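Local coordinates for protein geranyltranstransferase (Staphylococcus aureus, PDB 1RTR) that probably catalyses the condensation of isopentenyl diphosphate with allylic diphosphates to make farnesyl diphosphate, the fifteen-carbon isoprenoid precursor, at residues S188-I192 / A193-D197; T270-D273 / E274-T278; Q163-L167 / E168-M172; L57-E60 / Y61-M65. All blocks are in the same frame, centred on the assembly; numbering follows the deposited sequence.

Interaction 1: residues S188-I192 / A193-D197; sequences SAADI and ANVDD
A190 and V195 meet where helix 179-193 runs out, and the meeting is both polar and apolar. V195 N donates to A190 O at 3.3 Å while its methyl CG2 rests 3.8 Å from A190 CB. With V195 CG1 anti to the carbonyl carbon (chi1 -69°), CG2 falls between the backbone N and the carbonyl carbon and is turned back onto the last helical turn; CG1 lies beside the backbone N and is directed instead at L57. N194, with positive phi, is the C-prime residue of a Schellman motif, completed by a weak bond from N194 N to D191 O. One step earlier A193 N still makes a regular helical bond, 2.8 Å to A189 O, and A193 CB sits 3.4 Å from that same oxygen. D191 O also takes a bond from a water at 2.6 Å; the N194 side chain, its CG trans to the backbone N (chi1 -170°), carries ND2 within 3.5 Å of this water, a weak link on the exposed side. The D191 carboxylate turns elsewhere: its OD2 forms a salt bridge with R140, and OD1 has a long, weak ion pair with K200. The turn is hemmed in by helix 45-56, where L54 meets A189 and I192, by V133 of helix 131-145 beside I192, and by K200 and L203 of helix 197-227 against A190.

Interaction 2: residues T270-D273 / E274-T278; sequences TQID and EQFNT
D273 and F276 are the ends of a type I beta turn in the loop between helix 245-270 and helix 279-289, closed by F276 N donating to D273 O at 3.1 Å and 168°. The same aspartate adds an Asx turn: Q275 N donates to D273 OD1 at 3.0 Å in a nearly straight bond, the donor arriving from above the carboxylate plane. One residue therefore grips two successive amides of the turn, one with its backbone oxygen and the other with its side chain. The tight part lies on the inner side. The I272 methyl CG2, trans to its own backbone N, reaches the edge of the F276 ring at 3.7 Å from CD2, and the two side chains cross at about a right angle. T278 CG2 comes up more loosely, 4.2 Å from I272 CG2. I272 is buried against H202 and L203 of helix 197-227, and F276 is seated among T199, V195, L57 and N58. The solvent side is slack by comparison. E274, at the second position of the turn, is exposed with its side chain leading off, and its carboxylate stays clear of that of D273, 6.5 Å from D273 OD1 to E274 OE2. Q275 is exposed too, yet its aliphatic part is used: Q275 CG stands 3.7 Å above the plane of the F276 ring, over the ring centre.

Interaction 3: residues Q163-L167 / E168-M172; sequences QPIDL and ETLEM
I165 reaches forward into the helix that follows, its CB 3.9 Å from T169 CG2 and its CD1 4.1 Å from L170 CD2. The branch bearing CD1 starts between the backbone N and the carbonyl carbon (chi1 48°), and from there the methyl comes over the first turn. Next is D166, whose OD1 accepts from T169 N at 3.1 Å, the donor nearly in line with the carboxylate C-O bond. D166 is thus the N-cap of helix 167-177, and since I165 precedes it and L170 lies four residues after it, their apolar contact is a hydrophobic staple bracketing the cap. The backbone of D166 is held as well: D166 O accepts from L170 N at 3.1 Å and 176°, while D166 N donates to a water that also bonds T169 OG1, 2.9 Å away. E168 CG passes 3.4 Å from D166 OD1, with the two carboxylates turned 70° apart. L167 continues the helical bonding, its O accepting from E171 N at 3.0 Å, and its side chain crosses that of E171 obliquely. Y245 of helix 245-270 lies against L167, L170 and E171, and M172 packs on V25 of the second subunit.

Interaction 4: residues L57-E60 / Y61-M65; sequences LNTE and YELGM
A short 3-10 turn, its first bond joining E60 and L63, links the end of helix 45-56 to the start of helix 65-83. L63 N donates to E60 O at 3.0 Å, reaching the oxygen from above the carbonyl plane. G64 N to Y61 O and M65 N to E62 O carry the turn on into the helix. E60 also folds its side chain over this turn: CG is trans to the backbone N (chi1 179°), and a bend at chi2 of 46° brings OE1 back to E62 N, a weak bond of 3.4 Å. E60 OE1 also lies 3.3 Å from E62 CG. The two glutamates run side by side with carboxylates only 8° from coplanar, though E60 OE1 and E62 OE1 remain 5.2 Å apart. E62 CG in turn sits over one face of the Y61 ring, offset toward its rim. The phenol end looks elsewhere, its OH hydrogen-bonding E12 of helix 6-18; the E62 carboxylate is close to E12 too, a like-charge pair that may raise the proton affinity of either acid. On the other flank T59 CG2 touches L63 CD1 at 3.9 Å, the side chains crossing at about a right angle. T59 OG1 donates back to L57 O at 3.2 Å, across N58. With positive phi, N58 is the C-prime residue of the Schellman motif that ends helix 45-56, so the whole arrangement is a Schellman motif followed by a 3-10 turn, a compact helix-to-helix connection in an all-alpha prenyl synthase fold.

Overall arrangement
From the N terminus the contacts come in the order interaction 4, interaction 3, interaction 1, interaction 2, strictly in series: none nests in or crosses another. Interaction 4 bridges helices 45-56 and 65-83, interaction 3 opens helix 167-177, interaction 1 ends helix 179-193 before 197-227, and interaction 2 joins 245-270 to 279-289. Interactions 1, 2 and 4 gather at one end of the helical bundle: V195 CG1 lies 3.6 Å from L57 CG and 3.7 Å from F276 CZ, A193 CB meets T59 OG1 at 3.4 Å, and N58 ND2 probably donates to Q275 O. Interaction 3 stands apart, its centre about 37 Å from that of interaction 4, across the chain's centre.

Interaction 1: residues S188-I192 / A193-D197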
loop_
_atom_site.group_PDB
_atom_site.type_symbol
_atom_site.label_atom_id
_atom_site.label_comp_id
_atom_site.label_asym_id
_atom_site.label_seq_id
_atom_site.Cartn_x
_atom_site.Cartn_y
_atom_site.Cartn_z
ATOM N N SER A 188 -1.891 -5.638 16.879
ATOM C CA SER A 188 -0.508 -5.841 16.443
ATOM C C SER A 188 0.387 -5.989 17.685
ATOM O O SER A 188 1.246 -6.882 17.743
ATOM C CB SER A 188 -0.024 -4.705 15.534
ATOM O OG SER A 188 0.228 -3.524 16.284
ATOM N N ALA A 189 0.140 -5.156 18.694
ATOM C CA ALA A 189 0.881 -5.261 19.953
ATOM C C ALA A 189 0.616 -6.603 20.625
ATOM O O ALA A 189 1.542 -7.305 21.052
ATOM C CB ALA A 189 0.562 -4.092 20.891
ATOM N N ALA A 190 -0.647 -6.988 20.693
ATOM C CA ALA A 190 -0.990 -8.255 21.320
ATOM C C ALA A 190 -0.258 -9.392 20.635
ATOM O O ALA A 190 0.138 -10.376 21.288
ATOM C CB ALA A 190 -2.476 -8.471 21.267
ATOM N N ASP A 191 -0.083 -9.247 19.320
ATOM C CA ASP A 191 0.619 -10.240 18.493
ATOM C C ASP A 191 2.137 -10.257 18.720
ATOM O O ASP A 191 2.757 -11.328 18.782
ATOM C CB ASP A 191 0.288 -10.033 17.009
ATOM C CG ASP A 191 -0.997 -10.736 16.594
ATOM O OD1 ASP A 191 -1.505 -11.565 17.384
ATOM O OD2 ASP A 191 -1.582 -10.527 15.504
ATOM N N ILE A 192 2.737 -9.072 18.842
ATOM C CA ILE A 192 4.152 -8.992 19.169
ATOM C C ILE A 192 4.391 -9.562 20.571
ATOM O O ILE A 192 5.363 -10.301 20.786
ATOM C CB ILE A 192 4.649 -7.555 19.050
ATOM C CG1 ILE A 192 4.664 -7.127 17.583
ATOM C CG2 ILE A 192 6.033 -7.410 19.705
ATOM C CD1 ILE A 192 4.429 -5.648 17.372
ATOM N N ALA A 193 3.491 -9.253 21.509
ATOM C CA ALA A 193 3.600 -9.747 22.886
ATOM C C ALA A 193 3.321 -11.240 23.001
ATOM O O ALA A 193 3.697 -11.878 23.982
ATOM C CB ALA A 193 2.685 -8.969 23.806
ATOM N N ASN A 194 2.650 -11.806 22.003
ATOM C CA ASN A 194 2.310 -13.228 22.037
ATOM C C ASN A 194 1.419 -13.599 23.228
ATOM O O ASN A 194 1.576 -14.658 23.831
ATOM C CB ASN A 194 3.586 -14.079 22.020
ATOM C CG ASN A 194 3.306 -15.546 21.820
ATOM O OD1 ASN A 194 3.956 -16.397 22.431
ATOM N ND2 ASN A 194 2.321 -15.858 20.978
ATOM N N VAL A 195 0.482 -12.719 23.558
ATOM C CA VAL A 195 -0.467 -12.984 24.638
ATOM C C VAL A 195 -1.527 -14.027 24.254
ATOM O O VAL A 195 -1.705 -14.362 23.071
ATOM C CB VAL A 195 -1.121 -11.696 25.173
ATOM C CG1 VAL A 195 -0.086 -10.855 25.910
ATOM C CG2 VAL A 195 -1.788 -10.887 24.060
ATOM N N ASP A 196 -2.203 -14.561 25.269
ATOM C CA ASP A 196 -3.137 -15.666 25.068
ATOM C C ASP A 196 -4.460 -15.213 24.425
ATOM O O ASP A 196 -4.843 -14.037 24.512
ATOM C CB ASP A 196 -3.344 -16.450 26.381
ATOM C CG ASP A 196 -4.265 -15.738 27.366
ATOM O OD1 ASP A 196 -4.134 -14.505 27.562
ATOM O OD2 ASP A 196 -5.160 -16.352 28.002
ATOM N N ASP A 197 -5.135 -16.164 23.776
ATOM C CA ASP A 197 -6.397 -15.924 23.056
ATOM C C ASP A 197 -7.426 -15.102 23.811
ATOM O O ASP A 197 -7.978 -14.141 23.265
ATOM C CB ASP A 197 -7.009 -17.245 22.603
ATOM C CG ASP A 197 -6.207 -17.900 21.502
ATOM O OD1 ASP A 197 -6.009 -17.278 20.447
ATOM O OD2 ASP A 197 -5.709 -19.030 21.599
HETATM O O HOH W 1 1.550 -13.622 18.426
#

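Interaction 2: residues T270-D273 / E274-T278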
loop_
_atom_site.group_PDB
_atom_site.type_symbol
_atom_site.label_atom_id
_atom_site.label_comp_id
_atom_site.label_asym_id
_atom_site.label_seq_id
_atom_site.Cartn_x
_atom_site.Cartn_y
_atom_site.Cartn_z
ATOM N N THR A 270 -10.958 -4.367 32.898
ATOM C CA THR A 270 -11.067 -5.084 34.184
ATOM C C THR A 270 -11.155 -6.601 34.029
ATOM O O THR A 270 -11.026 -7.337 35.008
ATOM C CB THR A 270 -12.252 -4.580 35.081
ATOM O OG1 THR A 270 -13.490 -5.140 34.618
ATOM C CG2 THR A 270 -12.451 -3.059 35.000
ATOM N N GLN A 271 -11.372 -7.079 32.810
ATOM C CA GLN A 271 -11.399 -8.521 32.579
ATOM C C GLN A 271 -10.051 -9.084 32.124
ATOM O O GLN A 271 -9.895 -10.305 31.990
ATOM C CB GLN A 271 -12.522 -8.895 31.601
ATOM C CG GLN A 271 -13.804 -9.392 32.271
ATOM C CD GLN A 271 -14.209 -8.552 33.482
ATOM O OE1 GLN A 271 -14.577 -7.380 33.338
ATOM N NE2 GLN A 271 -14.128 -9.143 34.676
ATOM N N ILE A 272 -9.079 -8.203 31.888
ATOM C CA ILE A 272 -7.739 -8.647 31.509
ATOM C C ILE A 272 -7.035 -9.203 32.749
ATOM O O ILE A 272 -7.070 -8.577 33.814
ATOM C CB ILE A 272 -6.942 -7.507 30.835
ATOM C CG1 ILE A 272 -7.320 -7.416 29.352
ATOM C CG2 ILE A 272 -5.437 -7.735 30.967
ATOM C CD1 ILE A 272 -7.177 -6.042 28.753
ATOM N N ASP A 273 -6.423 -10.380 32.612
ATOM C CA ASP A 273 -5.812 -11.066 33.753
ATOM C C ASP A 273 -4.724 -10.221 34.451
ATOM O O ASP A 273 -4.020 -9.425 33.808
ATOM C CB ASP A 273 -5.396 -12.506 33.381
ATOM C CG ASP A 273 -3.919 -12.804 33.609
ATOM O OD1 ASP A 273 -3.349 -12.426 34.665
ATOM O OD2 ASP A 273 -3.255 -13.468 32.776
ATOM N N GLU A 274 -4.619 -10.398 35.770
ATOM C CA GLU A 274 -3.992 -9.405 36.651
ATOM C C GLU A 274 -2.482 -9.180 36.493
ATOM O O GLU A 274 -1.957 -8.166 36.964
ATOM C CB GLU A 274 -4.383 -9.661 38.118
ATOM C CG GLU A 274 -3.548 -10.701 38.867
ATOM C CD GLU A 274 -3.183 -10.240 40.279
ATOM O OE1 GLU A 274 -4.004 -10.452 41.212
ATOM O OE2 GLU A 274 -2.082 -9.650 40.450
ATOM N N GLN A 275 -1.807 -10.102 35.805
ATOM C CA GLN A 275 -0.384 -9.966 35.489
ATOM C C GLN A 275 -0.089 -8.817 34.525
ATOM O O GLN A 275 1.060 -8.384 34.419
ATOM C CB GLN A 275 0.175 -11.279 34.942
ATOM C CG GLN A 275 0.256 -11.349 33.431
ATOM C CD GLN A 275 0.549 -12.740 32.931
ATOM O OE1 GLN A 275 -0.229 -13.661 33.158
ATOM N NE2 GLN A 275 1.672 -12.901 32.247
ATOM N N PHE A 276 -1.121 -8.332 33.829
ATOM C CA PHE A 276 -1.007 -7.145 32.979
ATOM C C PHE A 276 -1.603 -5.936 33.686
ATOM O O PHE A 276 -2.738 -5.979 34.143
ATOM C CB PHE A 276 -1.684 -7.345 31.609
ATOM C CG PHE A 276 -1.271 -8.601 30.895
ATOM C CD1 PHE A 276 0.055 -8.798 30.496
ATOM C CD2 PHE A 276 -2.202 -9.591 30.618
ATOM C CE1 PHE A 276 0.449 -9.972 29.836
ATOM C CE2 PHE A 276 -1.827 -10.764 29.961
ATOM C CZ PHE A 276 -0.488 -10.954 29.567
ATOM N N ASN A 277 -0.819 -4.866 33.764
ATOM C CA ASN A 277 -1.227 -3.592 34.343
ATOM C C ASN A 277 -1.759 -2.634 33.262
ATOM O O ASN A 277 -1.009 -2.172 32.393
ATOM C CB ASN A 277 -0.030 -2.966 35.067
ATOM C CG ASN A 277 -0.409 -1.769 35.916
ATOM O OD1 ASN A 277 -0.288 -1.815 37.132
ATOM N ND2 ASN A 277 -0.849 -0.681 35.282
ATOM N N THR A 278 -3.043 -2.305 33.350
ATOM C CA THR A 278 -3.732 -1.578 32.288
ATOM C C THR A 278 -3.847 -0.079 32.526
ATOM O O THR A 278 -4.530 0.616 31.775
ATOM C CB THR A 278 -5.131 -2.162 32.075
ATOM O OG1 THR A 278 -5.901 -1.985 33.271
ATOM C CG2 THR A 278 -5.072 -3.689 31.901
#

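Interaction 3: residues Q163-L167 / E168-M172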
loop_
_atom_site.group_PDB
_atom_site.type_symbol
_atom_site.label_atom_id
_atom_site.label_comp_id
_atom_site.label_asym_id
_atom_site.label_seq_id
_atom_site.Cartn_x
_atom_site.Cartn_y
_atom_site.Cartn_z
ATOM N N GLN A 163 -26.054 13.230 2.401
ATOM C CA GLN A 163 -27.247 12.389 2.488
ATOM C C GLN A 163 -27.574 12.176 3.958
ATOM O O GLN A 163 -26.675 12.229 4.802
ATOM C CB GLN A 163 -27.042 11.026 1.812
ATOM C CG GLN A 163 -26.494 11.074 0.392
ATOM C CD GLN A 163 -27.534 11.506 -0.623
ATOM O OE1 GLN A 163 -28.071 10.674 -1.361
ATOM N NE2 GLN A 163 -27.822 12.808 -0.667
ATOM N N PRO A 164 -28.853 11.956 4.271
ATOM C CA PRO A 164 -29.256 11.636 5.644
ATOM C C PRO A 164 -29.241 10.124 5.845
ATOM O O PRO A 164 -30.232 9.440 5.588
ATOM C CB PRO A 164 -30.681 12.209 5.737
ATOM C CG PRO A 164 -31.082 12.539 4.300
ATOM C CD PRO A 164 -30.017 12.010 3.369
ATOM N N ILE A 165 -28.098 9.616 6.292
ATOM C CA ILE A 165 -27.915 8.187 6.502
ATOM C C ILE A 165 -28.333 7.834 7.919
ATOM O O ILE A 165 -28.280 8.686 8.801
ATOM C CB ILE A 165 -26.443 7.803 6.232
ATOM C CG1 ILE A 165 -25.484 8.766 6.945
ATOM C CG2 ILE A 165 -26.162 7.824 4.732
ATOM C CD1 ILE A 165 -24.143 8.165 7.296
ATOM N N ASP A 166 -28.749 6.588 8.131
ATOM C CA ASP A 166 -29.097 6.101 9.465
ATOM C C ASP A 166 -27.875 5.761 10.349
ATOM O O ASP A 166 -26.726 5.856 9.913
ATOM C CB ASP A 166 -30.088 4.928 9.382
ATOM C CG ASP A 166 -29.524 3.710 8.665
ATOM O OD1 ASP A 166 -28.321 3.424 8.787
ATOM O OD2 ASP A 166 -30.233 2.946 7.977
ATOM N N LEU A 167 -28.133 5.360 11.590
ATOM C CA LEU A 167 -27.073 5.150 12.569
ATOM C C LEU A 167 -26.205 3.910 12.318
ATOM O O LEU A 167 -25.029 3.907 12.683
ATOM C CB LEU A 167 -27.649 5.127 13.996
ATOM C CG LEU A 167 -26.662 5.123 15.169
ATOM C CD1 LEU A 167 -25.889 6.437 15.234
ATOM C CD2 LEU A 167 -27.371 4.845 16.478
ATOM N N GLU A 168 -26.764 2.859 11.717
ATOM C CA GLU A 168 -25.937 1.696 11.397
ATOM C C GLU A 168 -24.905 2.029 10.317
ATOM O O GLU A 168 -23.781 1.551 10.379
ATOM C CB GLU A 168 -26.740 0.438 11.028
ATOM C CG GLU A 168 -28.213 0.650 10.799
ATOM C CD GLU A 168 -29.034 -0.601 11.069
ATOM O OE1 GLU A 168 -29.175 -1.429 10.131
ATOM O OE2 GLU A 168 -29.548 -0.746 12.208
ATOM N N THR A 169 -25.298 2.861 9.356
ATOM C CA THR A 169 -24.406 3.359 8.319
ATOM C C THR A 169 -23.296 4.242 8.901
ATOM O O THR A 169 -22.114 4.014 8.627
ATOM C CB THR A 169 -25.217 4.116 7.225
ATOM O OG1 THR A 169 -26.163 3.219 6.637
ATOM C CG2 THR A 169 -24.319 4.525 6.029
ATOM N N LEU A 170 -23.697 5.243 9.685
ATOM C CA LEU A 170 -22.771 6.123 10.403
ATOM C C LEU A 170 -21.724 5.343 11.216
ATOM O O LEU A 170 -20.537 5.675 11.207
ATOM C CB LEU A 170 -23.548 7.047 11.337
ATOM C CG LEU A 170 -23.089 8.486 11.592
ATOM C CD1 LEU A 170 -22.660 8.631 13.021
ATOM C CD2 LEU A 170 -21.982 8.976 10.648
ATOM N N GLU A 171 -22.175 4.305 11.909
ATOM C CA GLU A 171 -21.281 3.502 12.720
ATOM C C GLU A 171 -20.376 2.621 11.873
ATOM O O GLU A 171 -19.202 2.444 12.216
ATOM C CB GLU A 171 -22.064 2.662 13.717
ATOM C CG GLU A 171 -22.578 3.473 14.890
ATOM C CD GLU A 171 -23.493 2.659 15.770
ATOM O OE1 GLU A 171 -24.332 1.897 15.224
ATOM O OE2 GLU A 171 -23.364 2.771 17.003
ATOM N N MET A 172 -20.927 2.080 10.784
ATOM C CA MET A 172 -20.153 1.348 9.793
ATOM C C MET A 172 -19.002 2.213 9.256
ATOM O O MET A 172 -17.866 1.743 9.167
ATOM C CB MET A 172 -21.046 0.845 8.649
ATOM C CG MET A 172 -20.360 -0.068 7.620
ATOM S SD MET A 172 -19.602 -1.551 8.367
ATOM C CE MET A 172 -21.045 -2.674 8.342
HETATM O O HOH W 2 -28.389 4.856 5.833
#

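Interaction 4: residues L57-E60 / Y61-M65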
loop_
_atom_site.group_PDB
_atom_site.type_symbol
_atom_site.label_atom_id
_atom_site.label_comp_id
_atom_site.label_asym_id
_atom_site.label_seq_id
_atom_site.Cartn_x
_atom_site.Cartn_y
_atom_site.Cartn_z
ATOM N N LEU A 57 1.464 -4.989 28.295
ATOM C CA LEU A 57 1.581 -6.430 28.144
ATOM C C LEU A 57 2.974 -6.954 28.532
ATOM O O LEU A 57 3.358 -8.063 28.140
ATOM C CB LEU A 57 1.205 -6.827 26.718
ATOM C CG LEU A 57 -0.223 -7.253 26.314
ATOM C CD1 LEU A 57 -1.342 -6.880 27.311
ATOM C CD2 LEU A 57 -0.519 -6.718 24.906
ATOM N N ASN A 58 3.723 -6.160 29.306
ATOM C CA ASN A 58 5.013 -6.585 29.864
ATOM C C ASN A 58 6.102 -6.815 28.806
ATOM O O ASN A 58 7.024 -7.609 29.003
ATOM C CB ASN A 58 4.848 -7.850 30.728
ATOM C CG ASN A 58 3.888 -7.650 31.893
ATOM O OD1 ASN A 58 3.709 -6.537 32.394
ATOM N ND2 ASN A 58 3.262 -8.740 32.325
ATOM N N THR A 59 5.993 -6.113 27.686
ATOM C CA THR A 59 6.858 -6.370 26.554
ATOM C C THR A 59 7.634 -5.113 26.245
ATOM O O THR A 59 7.128 -4.002 26.432
ATOM C CB THR A 59 6.002 -6.821 25.365
ATOM O OG1 THR A 59 5.405 -8.084 25.685
ATOM C CG2 THR A 59 6.857 -7.153 24.152
ATOM N N GLU A 60 8.876 -5.284 25.798
ATOM C CA GLU A 60 9.704 -4.140 25.423
ATOM C C GLU A 60 9.026 -3.329 24.317
ATOM O O GLU A 60 8.911 -3.790 23.183
ATOM C CB GLU A 60 11.112 -4.592 25.005
ATOM C CG GLU A 60 12.036 -3.461 24.573
ATOM C CD GLU A 60 11.992 -2.271 25.517
ATOM O OE1 GLU A 60 12.007 -1.103 25.025
ATOM O OE2 GLU A 60 11.943 -2.509 26.754
ATOM N N TYR A 61 8.586 -2.121 24.654
ATOM C CA TYR A 61 7.843 -1.299 23.706
ATOM C C TYR A 61 8.583 -0.999 22.390
ATOM O O TYR A 61 7.943 -0.693 21.367
ATOM C CB TYR A 61 7.307 -0.020 24.375
ATOM C CG TYR A 61 8.243 1.160 24.354
ATOM C CD1 TYR A 61 9.057 1.451 25.455
ATOM C CD2 TYR A 61 8.302 2.000 23.249
ATOM C CE1 TYR A 61 9.915 2.533 25.446
ATOM C CE2 TYR A 61 9.158 3.084 23.228
ATOM C CZ TYR A 61 9.962 3.345 24.327
ATOM O OH TYR A 61 10.812 4.428 24.289
ATOM N N GLU A 62 9.914 -1.094 22.406
ATOM C CA GLU A 62 10.708 -0.759 21.217
ATOM C C GLU A 62 10.562 -1.812 20.134
ATOM O O GLU A 62 10.775 -1.526 18.956
ATOM C CB GLU A 62 12.187 -0.507 21.550
ATOM C CG GLU A 62 12.427 0.784 22.321
ATOM C CD GLU A 62 12.369 2.034 21.461
ATOM O OE1 GLU A 62 12.443 3.140 22.030
ATOM O OE2 GLU A 62 12.256 1.929 20.220
ATOM N N LEU A 63 10.168 -3.016 20.531
ATOM C CA LEU A 63 9.823 -4.058 19.561
ATOM C C LEU A 63 8.801 -3.573 18.533
ATOM O O LEU A 63 8.842 -3.980 17.378
ATOM C CB LEU A 63 9.348 -5.333 20.257
ATOM C CG LEU A 63 10.396 -6.236 20.920
ATOM C CD1 LEU A 63 9.744 -7.436 21.617
ATOM C CD2 LEU A 63 11.427 -6.740 19.922
ATOM N N GLY A 64 7.913 -2.673 18.942
ATOM C CA GLY A 64 6.845 -2.226 18.072
ATOM C C GLY A 64 7.060 -0.885 17.412
ATOM O O GLY A 64 6.143 -0.362 16.763
ATOM N N MET A 65 8.255 -0.318 17.556
ATOM C CA MET A 65 8.507 1.008 16.993
ATOM C C MET A 65 8.313 1.072 15.484
ATOM O O MET A 65 7.674 2.003 14.988
ATOM C CB MET A 65 9.884 1.557 17.353
ATOM C CG MET A 65 10.037 3.026 16.912
ATOM S SD MET A 65 8.940 4.129 17.842
ATOM C CE MET A 65 8.264 5.015 16.688
#